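Local atomic coordinates of alcohol dehydrogenase IV (Corynebacterium glutamicum, PDB entry 3IV7), a protein that probably reduces maleylacetate with a nicotinamide cofactor and belongs to the iron-containing alcohol dehydrogenases. Residues S125-V130 with A229-A234; D11-K16 with K146-T151. All coordinates share one frame; numbering follows the deposited sequence.

Contact 1 (S125-V130 with A229-A234); sequences SEATNV and AAVSFA
The Phe233 ring meets the loop at its edge, near the ring plane, where CD2 lies 4.0 Å from Thr128 CG2; the ring also stacks with those of His177 and His242, outside the two segments. The flat amide of Asn129 reaches the helix through a water that donates both to Asn129 OD1, at 2.8 Å, and to Ala234 O. Away from the ring and the water, the surfaces meet mostly through methyl groups. Ala127 CB fits against Ala230 CB at 3.5 Å and also against Val231 CG2, while Ala234 CB, one turn further along the helix, approaches Ala127 O at 3.7 Å. Because alanines line this helix face, the backbones come close, with Thr128 CA 5.0 Å from Ala234 CA. Thr128 is held by an ST turn: Val130 N donates to Thr128 OG1 over 3.3 Å at 158°, and Lys105 NZ binds the same oxygen. A chi1 of 81° puts OG1 beside both backbone neighbours and sends CG2, anti to the carbonyl carbon, to the helix. No direct hydrogen bond spans the segments. Such apolar contact is consistent with the family architecture, in which an alpha/beta nucleotide-binding domain abuts an all-helical C-terminal domain.

Contact 2 (D11-K16 with K146-T151); sequences DTLPQK and KVLPET
Lys16 and Thr151 form a parallel beta bridge that joins strand 7-20 to the start of strand 151-154, at one side of the six-stranded parallel sheet of the Rossmann-like alpha/beta domain. The evidence is the backbone pattern: Lys16 N donates to Glu150 O over 3.0 Å at a nearly straight 173°, Lys16 also bonds to the backbone of Val152, and the CA atoms of Lys16 and Thr151 are 4.7 Å apart. A CA-H...O contact from Thr151 CA to Lys16 O, at 3.2 Å, adds to the pairing. Residues 11-12 and 15-16 also pair antiparallel with a strand of the second subunit, so the sheet runs on across the dimer interface, where Lys16 NZ makes an intersubunit salt bridge to Asp11 of the second subunit. Thr151 OG1, for its part, turns to Glu31 and Arg35.

Just before the bridge, side chains take over from the backbone. Leu148 extends its side chain with CG anti to the backbone N (chi1 178°), which turns its two methyls to the short break in strand 7-20, at Leu13 and Pro14, and to Gln15 just after it. CD2 packs against Leu13 CB at 3.5 Å and against Pro14 O at 3.3 Å. CD1 instead lies over one face of the Gln15 amide, nearest to NE2. That amide has little rotational freedom, since Tyr227 OH bonds its OE1 and NE2 has Glu126 O as a partner besides Pro149 O. The extended Gln15 chain reaches across to the 146-151 loop, bringing CG within 3.4 Å of Pro149 O, and it finishes in a bond from Gln15 NE2 to Pro149 O of 2.8 Å with an angle of 154° at the hydrogen, the donor being tilted out of the carbonyl plane.

In the fold
Along the chain the segments alternate, 11-16, 125-130, 146-151 and 229-234, so the two contacts cross, and their centres lie 9 Å apart. Contact 2 is part of the parallel sheet, its centre about 15 Å from that of the chain; contact 1, whose centre is about 7 Å from the chain's centre, joins the loop after strand 115-119 to helix 216-236. They touch directly: Glu126 O lies 2.7 Å from Gln15 NE2, a probable hydrogen bond, and Thr128 O packs on Leu148 CD1. The outermost strand of this chain's sheet, which continues into the second subunit, is thereby connected to helix 216-236 both through the 125-130 loop and directly through the Gln15 to Tyr227 bond.

Contact 1 (S125-V130 with A229-A234)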
ATOM      1  N   SER A 125       5.204   7.001 -13.783  1.00 25.78           N
ATOM      2  CA  SER A 125       6.054   5.894 -14.180  1.00 27.41           C
ATOM      3  C   SER A 125       6.943   5.461 -13.033  1.00 29.32           C
ATOM      4  O   SER A 125       7.297   4.314 -12.943  1.00 32.10           O
ATOM      5  CB  SER A 125       6.888   6.225 -15.419  1.00 28.92           C
ATOM      6  OG  SER A 125       7.593   5.064 -15.860  1.00 35.67           O
ATOM      7  N   GLU A 126       7.274   6.394 -12.138  1.00 30.32           N
ATOM      8  CA  GLU A 126       8.184   6.111 -10.995  1.00 29.11           C
ATOM      9  C   GLU A 126       7.630   5.080 -10.001  1.00 29.95           C
ATOM     10  O   GLU A 126       8.375   4.524  -9.195  1.00 28.56           O
ATOM     11  CB  GLU A 126       8.526   7.393 -10.249  1.00 27.72           C
ATOM     12  CG  GLU A 126       7.319   8.114  -9.577  1.00 29.03           C
ATOM     13  CD  GLU A 126       6.522   8.988 -10.486  1.00 31.41           C
ATOM     14  OE1 GLU A 126       6.729   8.947 -11.702  1.00 25.31           O
ATOM     15  OE2 GLU A 126       5.662   9.720  -9.976  1.00 28.87           O
ATOM     16  N   ALA A 127       6.332   4.836 -10.070  1.00 30.08           N
ATOM     17  CA  ALA A 127       5.689   3.898  -9.202  1.00 31.92           C
ATOM     18  C   ALA A 127       5.237   2.634  -9.899  1.00 31.92           C
ATOM     19  O   ALA A 127       4.507   1.890  -9.330  1.00 35.36           O
ATOM     20  CB  ALA A 127       4.517   4.549  -8.508  1.00 34.76           C
ATOM     21  N   THR A 128       5.683   2.380 -11.131  1.00 29.99           N
ATOM     22  CA  THR A 128       5.336   1.115 -11.800  1.00 27.44           C
ATOM     23  C   THR A 128       6.601   0.331 -12.205  1.00 29.51           C
ATOM     24  O   THR A 128       7.729   0.906 -12.364  1.00 26.42           O
ATOM     25  CB  THR A 128       4.471   1.326 -13.074  1.00 28.42           C
ATOM     26  OG1 THR A 128       5.310   1.683 -14.169  1.00 31.36           O
ATOM     27  CG2 THR A 128       3.426   2.421 -12.871  1.00 24.25           C
ATOM     28  N   ASN A 129       6.390  -0.947 -12.418  1.00 27.08           N
ATOM     29  CA  ASN A 129       7.401  -1.861 -12.862  1.00 30.64           C
ATOM     30  C   ASN A 129       7.232  -2.130 -14.338  1.00 28.11           C
ATOM     31  O   ASN A 129       7.596  -3.180 -14.816  1.00 29.05           O
ATOM     32  CB  ASN A 129       7.310  -3.161 -12.084  1.00 30.67           C
ATOM     33  CG  ASN A 129       5.913  -3.778 -12.115  1.00 37.29           C
ATOM     34  OD1 ASN A 129       4.985  -3.239 -12.728  1.00 33.50           O
ATOM     35  ND2 ASN A 129       5.742  -4.846 -11.358  1.00 32.26           N
ATOM     36  N   VAL A 130       6.666  -1.151 -15.043  1.00 28.71           N
ATOM     37  CA  VAL A 130       6.407  -1.235 -16.477  1.00 28.12           C
ATOM     38  C   VAL A 130       7.478  -0.465 -17.221  1.00 27.96           C
ATOM     39  O   VAL A 130       7.794   0.708 -16.874  1.00 27.98           O
ATOM     40  CB  VAL A 130       5.012  -0.632 -16.829  1.00 31.23           C
ATOM     41  CG1 VAL A 130       4.800  -0.553 -18.388  1.00 29.68           C
ATOM     42  CG2 VAL A 130       3.897  -1.458 -16.155  1.00 35.34           C
ATOM     43  N   ALA A 229      -2.112   6.745  -7.576  1.00 29.02           N
ATOM     44  CA  ALA A 229      -2.719   6.309  -8.831  1.00 27.28           C
ATOM     45  C   ALA A 229      -1.861   5.229  -9.495  1.00 26.96           C
ATOM     46  O   ALA A 229      -2.376   4.227  -9.981  1.00 25.77           O
ATOM     47  CB  ALA A 229      -2.882   7.497  -9.767  1.00 23.68           C
ATOM     48  N   ALA A 230      -0.547   5.496  -9.565  1.00 29.24           N
ATOM     49  CA  ALA A 230       0.394   4.617 -10.245  1.00 28.71           C
ATOM     50  C   ALA A 230       0.636   3.319  -9.482  1.00 27.10           C
ATOM     51  O   ALA A 230       0.701   2.234 -10.091  1.00 27.30           O
ATOM     52  CB  ALA A 230       1.723   5.363 -10.518  1.00 29.57           C
ATOM     53  N   VAL A 231       0.723   3.409  -8.152  1.00 27.69           N
ATOM     54  CA  VAL A 231       0.851   2.219  -7.318  1.00 27.57           C
ATOM     55  C   VAL A 231      -0.378   1.292  -7.501  1.00 30.70           C
ATOM     56  O   VAL A 231      -0.241   0.064  -7.599  1.00 28.16           O
ATOM     57  CB  VAL A 231       1.026   2.576  -5.831  1.00 30.57           C
ATOM     58  CG1 VAL A 231       0.936   1.302  -4.954  1.00 25.45           C
ATOM     59  CG2 VAL A 231       2.443   3.307  -5.588  1.00 30.66           C
ATOM     60  N   SER A 232      -1.567   1.896  -7.581  1.00 28.93           N
ATOM     61  CA  SER A 232      -2.794   1.154  -7.839  1.00 27.49           C
ATOM     62  C   SER A 232      -2.735   0.450  -9.214  1.00 27.92           C
ATOM     63  O   SER A 232      -3.036  -0.736  -9.344  1.00 24.92           O
ATOM     64  CB  SER A 232      -3.987   2.113  -7.823  1.00 29.52           C
ATOM     65  OG  SER A 232      -5.185   1.407  -8.122  1.00 38.55           O
ATOM     66  N   PHE A 233      -2.342   1.216 -10.218  1.00 26.62           N
ATOM     67  CA  PHE A 233      -2.241   0.760 -11.590  1.00 30.06           C
ATOM     68  C   PHE A 233      -1.176  -0.339 -11.778  1.00 29.17           C
ATOM     69  O   PHE A 233      -1.412  -1.299 -12.464  1.00 28.64           O
ATOM     70  CB  PHE A 233      -1.938   1.979 -12.475  1.00 30.86           C
ATOM     71  CG  PHE A 233      -1.534   1.641 -13.848  1.00 29.35           C
ATOM     72  CD1 PHE A 233      -2.447   1.165 -14.748  1.00 35.14           C
ATOM     73  CD2 PHE A 233      -0.256   1.949 -14.299  1.00 31.76           C
ATOM     74  CE1 PHE A 233      -2.073   0.888 -16.058  1.00 29.85           C
ATOM     75  CE2 PHE A 233       0.105   1.687 -15.587  1.00 30.88           C
ATOM     76  CZ  PHE A 233      -0.812   1.149 -16.464  1.00 27.44           C
ATOM     77  N   ALA A 234      -0.038  -0.194 -11.115  1.00 28.80           N
ATOM     78  CA  ALA A 234       1.015  -1.223 -11.153  1.00 28.59           C
ATOM     79  C   ALA A 234       0.448  -2.563 -10.688  1.00 27.78           C
ATOM     80  O   ALA A 234       0.777  -3.619 -11.235  1.00 28.21           O
ATOM     81  CB  ALA A 234       2.215  -0.793 -10.273  1.00 24.04           C
TER
HETATM   82  O   HOH W   1       2.310  -3.745 -13.428  1.00 35.97           O

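Contact 2 (D11-K16 with K146-T151)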
ATOM      1  N   ASP A  11       0.310  -8.251  -5.104  1.00 23.26           N
ATOM      2  CA  ASP A  11       1.735  -7.994  -4.932  1.00 25.04           C
ATOM      3  C   ASP A  11       1.937  -6.566  -4.477  1.00 27.13           C
ATOM      4  O   ASP A  11       1.684  -5.624  -5.232  1.00 29.95           O
ATOM      5  CB  ASP A  11       2.484  -8.199  -6.230  1.00 26.92           C
ATOM      6  CG  ASP A  11       2.494  -9.643  -6.661  1.00 33.16           C
ATOM      7  OD1 ASP A  11       3.124 -10.473  -5.972  1.00 38.85           O
ATOM      8  OD2 ASP A  11       1.869  -9.946  -7.678  1.00 40.62           O
ATOM      9  N   THR A  12       2.394  -6.400  -3.246  1.00 23.59           N
ATOM     10  CA  THR A  12       2.819  -5.086  -2.790  1.00 26.44           C
ATOM     11  C   THR A  12       4.280  -4.956  -3.149  1.00 25.08           C
ATOM     12  O   THR A  12       5.077  -5.752  -2.728  1.00 23.40           O
ATOM     13  CB  THR A  12       2.642  -4.925  -1.322  1.00 24.61           C
ATOM     14  OG1 THR A  12       1.239  -5.016  -1.015  1.00 27.05           O
ATOM     15  CG2 THR A  12       3.204  -3.567  -0.868  1.00 22.89           C
ATOM     16  N   LEU A  13       4.607  -3.944  -3.950  1.00 26.20           N
ATOM     17  CA  LEU A  13       5.956  -3.757  -4.458  1.00 27.45           C
ATOM     18  C   LEU A  13       6.793  -2.934  -3.503  1.00 28.81           C
ATOM     19  O   LEU A  13       6.296  -1.970  -2.931  1.00 29.24           O
ATOM     20  CB  LEU A  13       5.912  -3.046  -5.811  1.00 24.48           C
ATOM     21  CG  LEU A  13       5.126  -3.761  -6.904  1.00 29.29           C
ATOM     22  CD1 LEU A  13       5.234  -2.994  -8.194  1.00 29.97           C
ATOM     23  CD2 LEU A  13       5.580  -5.246  -7.084  1.00 24.91           C
ATOM     24  N   PRO A  14       8.094  -3.274  -3.381  1.00 27.07           N
ATOM     25  CA  PRO A  14       8.951  -2.540  -2.430  1.00 27.78           C
ATOM     26  C   PRO A  14       9.324  -1.155  -2.952  1.00 26.20           C
ATOM     27  O   PRO A  14       9.729  -1.016  -4.088  1.00 30.39           O
ATOM     28  CB  PRO A  14      10.190  -3.424  -2.303  1.00 25.37           C
ATOM     29  CG  PRO A  14      10.239  -4.216  -3.629  1.00 27.85           C
ATOM     30  CD  PRO A  14       8.813  -4.365  -4.084  1.00 27.05           C
ATOM     31  N   GLN A  15       9.130  -0.140  -2.137  1.00 27.48           N
ATOM     32  CA  GLN A  15       9.502   1.198  -2.514  1.00 27.30           C
ATOM     33  C   GLN A  15       9.567   2.136  -1.327  1.00 27.75           C
ATOM     34  O   GLN A  15       8.793   2.026  -0.388  1.00 30.21           O
ATOM     35  CB  GLN A  15       8.514   1.758  -3.544  1.00 27.56           C
ATOM     36  CG  GLN A  15       9.117   2.836  -4.429  1.00 33.97           C
ATOM     37  CD  GLN A  15       8.244   3.153  -5.634  1.00 33.62           C
ATOM     38  OE1 GLN A  15       7.023   3.299  -5.511  1.00 25.94           O
ATOM     39  NE2 GLN A  15       8.868   3.266  -6.809  1.00 24.02           N
ATOM     40  N   LYS A  16      10.530   3.048  -1.373  1.00 28.99           N
ATOM     41  CA  LYS A  16      10.602   4.147  -0.440  1.00 28.75           C
ATOM     42  C   LYS A  16      10.176   5.413  -1.175  1.00 27.48           C
ATOM     43  O   LYS A  16      10.578   5.646  -2.330  1.00 31.08           O
ATOM     44  CB  LYS A  16      12.015   4.323   0.103  1.00 27.99           C
ATOM     45  CG  LYS A  16      12.199   5.553   0.995  1.00 32.45           C
ATOM     46  CD  LYS A  16      13.703   5.759   1.415  1.00 33.42           C
ATOM     47  CE  LYS A  16      14.146   4.780   2.494  1.00 45.26           C
ATOM     48  NZ  LYS A  16      13.363   4.965   3.793  1.00 54.19           N
ATOM     49  N   LYS A 146      12.872  -5.178 -11.789  1.00 29.42           N
ATOM     50  CA  LYS A 146      14.122  -4.393 -11.770  1.00 29.98           C
ATOM     51  C   LYS A 146      13.932  -2.985 -12.254  1.00 30.43           C
ATOM     52  O   LYS A 146      14.765  -2.159 -11.973  1.00 28.83           O
ATOM     53  CB  LYS A 146      15.233  -5.054 -12.607  1.00 32.85           C
ATOM     54  CG  LYS A 146      15.546  -6.466 -12.214  1.00 37.53           C
ATOM     55  CD  LYS A 146      16.910  -6.936 -12.759  1.00 39.94           C
ATOM     56  CE  LYS A 146      17.082  -6.659 -14.205  1.00 30.01           C
ATOM     57  NZ  LYS A 146      15.980  -7.221 -15.012  1.00 37.67           N
ATOM     58  N   VAL A 147      12.835  -2.684 -12.993  1.00 28.37           N
ATOM     59  CA  VAL A 147      12.652  -1.332 -13.461  1.00 28.41           C
ATOM     60  C   VAL A 147      11.911  -0.428 -12.486  1.00 29.27           C
ATOM     61  O   VAL A 147      11.883   0.765 -12.679  1.00 29.38           O
ATOM     62  CB  VAL A 147      12.039  -1.252 -14.862  1.00 29.20           C
ATOM     63  CG1 VAL A 147      12.740  -2.230 -15.764  1.00 28.54           C
ATOM     64  CG2 VAL A 147      10.518  -1.487 -14.842  1.00 20.46           C
ATOM     65  N   LEU A 148      11.341  -0.988 -11.431  1.00 27.88           N
ATOM     66  CA  LEU A 148      10.666  -0.181 -10.424  1.00 26.84           C
ATOM     67  C   LEU A 148      11.724   0.623  -9.648  1.00 25.52           C
ATOM     68  O   LEU A 148      12.620   0.044  -9.077  1.00 27.70           O
ATOM     69  CB  LEU A 148       9.898  -1.075  -9.430  1.00 29.31           C
ATOM     70  CG  LEU A 148       9.187  -0.349  -8.282  1.00 30.21           C
ATOM     71  CD1 LEU A 148       8.018   0.496  -8.829  1.00 24.76           C
ATOM     72  CD2 LEU A 148       8.703  -1.389  -7.205  1.00 31.11           C
ATOM     73  N   PRO A 149      11.609   1.965  -9.628  1.00 25.34           N
ATOM     74  CA  PRO A 149      12.626   2.671  -8.847  1.00 27.08           C
ATOM     75  C   PRO A 149      12.547   2.277  -7.376  1.00 27.18           C
ATOM     76  O   PRO A 149      11.450   2.117  -6.826  1.00 31.07           O
ATOM     77  CB  PRO A 149      12.259   4.141  -9.043  1.00 27.78           C
ATOM     78  CG  PRO A 149      11.600   4.185 -10.401  1.00 26.95           C
ATOM     79  CD  PRO A 149      10.922   2.852 -10.589  1.00 24.86           C
ATOM     80  N   GLU A 150      13.682   2.076  -6.764  1.00 25.56           N
ATOM     81  CA  GLU A 150      13.721   1.702  -5.363  1.00 26.75           C
ATOM     82  C   GLU A 150      13.315   2.845  -4.460  1.00 26.86           C
ATOM     83  O   GLU A 150      12.784   2.627  -3.383  1.00 24.30           O
ATOM     84  CB  GLU A 150      15.094   1.234  -4.981  1.00 27.19           C
ATOM     85  CG  GLU A 150      15.433  -0.076  -5.529  1.00 27.34           C
ATOM     86  CD  GLU A 150      16.748  -0.606  -5.013  1.00 26.05           C
ATOM     87  OE1 GLU A 150      17.378   0.048  -4.151  1.00 27.33           O
ATOM     88  OE2 GLU A 150      17.157  -1.665  -5.498  1.00 33.56           O
ATOM     89  N   THR A 151      13.614   4.055  -4.879  1.00 27.35           N
ATOM     90  CA  THR A 151      13.239   5.230  -4.124  1.00 27.18           C
ATOM     91  C   THR A 151      12.647   6.296  -5.023  1.00 27.89           C
ATOM     92  O   THR A 151      13.135   6.533  -6.160  1.00 25.19           O
ATOM     93  CB  THR A 151      14.449   5.811  -3.409  1.00 29.09           C
ATOM     94  OG1 THR A 151      15.010   4.814  -2.546  1.00 26.25           O
ATOM     95  CG2 THR A 151      14.064   7.063  -2.612  1.00 22.76           C
TER